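Local coordinates for Lysine/ornithine decarboxylase (Selenomonas ruminantium, PDB 5GJN), which decarboxylates L-lysine and L-ornithine with similar efficiency, giving cadaverine and putrescine, and uses pyridoxal 5'-phosphate as cofactor, at residues A[162-167]-A[207-212]. Numbering follows the deposited sequence.
Sequences LLKAAQ and MGMHLT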
loop_
_atom_site.group_PDB
_atom_site.type_symbol
_atom_site.label_atom_id
_atom_site.label_comp_id
_atom_site.label_asym_id
_atom_site.label_seq_id
_atom_site.Cartn_x
_atom_site.Cartn_y
_atom_site.Cartn_z
ATOM N N LEU A 162 33.269 -13.501 -0.672
ATOM C CA LEU A 162 31.894 -14.009 -0.530
ATOM C C LEU A 162 31.644 -15.128 -1.492
ATOM O O LEU A 162 31.109 -16.134 -1.071
ATOM C CB LEU A 162 30.825 -12.919 -0.702
ATOM C CG LEU A 162 30.687 -12.073 0.532
ATOM C CD1 LEU A 162 30.061 -10.752 0.160
ATOM C CD2 LEU A 162 29.827 -12.850 1.507
ATOM N N LEU A 163 31.996 -14.938 -2.769
ATOM C CA LEU A 163 31.865 -15.996 -3.796
ATOM C C LEU A 163 32.669 -17.256 -3.397
ATOM O O LEU A 163 32.248 -18.335 -3.659
ATOM C CB LEU A 163 32.358 -15.529 -5.194
ATOM C CG LEU A 163 31.412 -14.523 -5.913
ATOM C CD1 LEU A 163 32.013 -13.857 -7.138
ATOM C CD2 LEU A 163 30.086 -15.173 -6.181
ATOM N N LYS A 164 33.849 -17.069 -2.828
ATOM C CA LYS A 164 34.647 -18.192 -2.362
ATOM C C LYS A 164 34.001 -18.950 -1.218
ATOM O O LYS A 164 33.989 -20.159 -1.215
ATOM C CB LYS A 164 36.040 -17.738 -1.960
ATOM C CG LYS A 164 37.014 -18.883 -1.794
ATOM C CD LYS A 164 37.067 -19.732 -3.043
ATOM C CE LYS A 164 38.373 -20.491 -3.152
ATOM N NZ LYS A 164 38.431 -21.375 -4.344
ATOM N N ALA A 165 33.449 -18.226 -0.257
ATOM C CA ALA A 165 32.701 -18.839 0.825
ATOM C C ALA A 165 31.478 -19.541 0.292
ATOM O O ALA A 165 31.108 -20.611 0.722
ATOM C CB ALA A 165 32.325 -17.783 1.856
ATOM N N ALA A 166 30.858 -18.978 -0.721
ATOM C CA ALA A 166 29.722 -19.683 -1.279
ATOM C C ALA A 166 30.237 -20.949 -1.918
ATOM O O ALA A 166 29.599 -21.989 -1.828
ATOM C CB ALA A 166 29.010 -18.796 -2.279
ATOM N N GLN A 167 31.384 -20.863 -2.606
ATOM C CA GLN A 167 31.932 -22.078 -3.220
ATOM C C GLN A 167 32.248 -23.125 -2.120
ATOM O O GLN A 167 31.910 -24.309 -2.274
ATOM C CB GLN A 167 33.153 -21.763 -4.064
ATOM C CG GLN A 167 33.619 -22.898 -4.950
ATOM C CD GLN A 167 34.938 -22.538 -5.564
ATOM O OE1 GLN A 167 35.956 -22.366 -4.860
ATOM N NE2 GLN A 167 34.924 -22.344 -6.846
ATOM N N MET A 207 41.782 -17.218 -8.044
ATOM C CA MET A 207 41.307 -17.849 -6.817
ATOM C C MET A 207 40.581 -19.177 -6.982
ATOM O O MET A 207 39.842 -19.587 -6.079
ATOM C CB MET A 207 40.366 -16.890 -6.107
ATOM C CG MET A 207 41.108 -15.689 -5.586
ATOM S SD MET A 207 39.855 -14.496 -5.134
ATOM C CE MET A 207 39.327 -15.138 -3.515
ATOM N N GLY A 208 40.716 -19.802 -8.140
ATOM C CA GLY A 208 40.035 -21.043 -8.416
ATOM C C GLY A 208 38.565 -20.909 -8.761
ATOM O O GLY A 208 37.803 -21.861 -8.562
ATOM N N MET A 209 38.144 -19.732 -9.236
ATOM C CA MET A 209 36.778 -19.549 -9.668
ATOM C C MET A 209 36.823 -19.126 -11.128
ATOM O O MET A 209 37.822 -18.597 -11.581
ATOM C CB MET A 209 36.103 -18.529 -8.763
ATOM C CG MET A 209 35.971 -19.033 -7.345
ATOM S SD MET A 209 35.085 -17.889 -6.324
ATOM C CE MET A 209 36.175 -16.493 -6.218
ATOM N N HIS A 210 35.798 -19.469 -11.888
ATOM C CA HIS A 210 35.674 -18.971 -13.227
ATOM C C HIS A 210 34.268 -18.381 -13.294
ATOM O O HIS A 210 33.294 -19.100 -13.298
ATOM C CB HIS A 210 35.924 -20.094 -14.232
ATOM C CG HIS A 210 35.603 -19.704 -15.640
ATOM N ND1 HIS A 210 36.325 -18.761 -16.332
ATOM C CD2 HIS A 210 34.571 -20.038 -16.440
ATOM C CE1 HIS A 210 35.779 -18.556 -17.506
ATOM N NE2 HIS A 210 34.714 -19.319 -17.597
ATOM N N LEU A 211 34.156 -17.067 -13.399
ATOM C CA LEU A 211 32.828 -16.427 -13.361
ATOM C C LEU A 211 32.342 -16.377 -14.780
ATOM O O LEU A 211 33.134 -16.165 -15.684
ATOM C CB LEU A 211 32.973 -15.040 -12.753
ATOM C CG LEU A 211 33.613 -15.055 -11.345
ATOM C CD1 LEU A 211 33.515 -13.678 -10.735
ATOM C CD2 LEU A 211 32.911 -16.037 -10.420
ATOM N N THR A 212 31.062 -16.602 -14.997
ATOM C CA THR A 212 30.490 -16.696 -16.351
ATOM C C THR A 212 29.375 -15.726 -16.705
ATOM O O THR A 212 29.075 -15.556 -17.875
ATOM C CB THR A 212 29.921 -18.098 -16.651
ATOM O OG1 THR A 212 28.946 -18.346 -15.680
ATOM C CG2 THR A 212 30.989 -19.214 -16.640
#
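In the alpha/beta barrel that forms the pyridoxal-phosphate-binding domain, one side of helix 159-168 packs against the loop that leads from helix 188-206 into strand 213-215. K164 and Q167 reach from the helix to this loop, while L163, M209 and L211 meet beneath them. K164 NZ donates to M207 O at 2.9 Å and meets its carbonyl almost head-on, with a C=O...N angle of 161°. The same NZ gives a 2.7 Å bond to Q167 OE1, one helical turn on, and lies in the carbonyl plane of that amide. The K164 chain leaves with CG anti to the backbone N (chi1 -166°) and bends at chi2, which carries the ammonium over to the loop. With OE1 held by the lysine, the Q167 amide turns its NE2 to G208 O. This bond is straight but long and weak, at 3.4 Å. G208 has positive phi and no side chain; a CB here would come close to K164 NZ.

The M209 chain passes the Q167 amide at a slant, with CG 3.5 Å from NE2. Its apolar contact is with L163: SD lies 3.8 Å from L163 CB and equally near K164 N. Farther in, L163 and L211 meet tip to tip, CD1 to CD1, at 3.9 Å. A173 of strand 172-177 touches both L163 and M209, while A204 of helix 188-206 touches M209 and L211.

Replacing K164 by alanine would remove the ammonium, and is likely to leave M207 O without this donor and the Q167 amide held across the contact by its weak bond to G208 O. The lysine thus ties two carbonyl oxygens together, one from each segment, at the partly exposed border of a buried apolar contact.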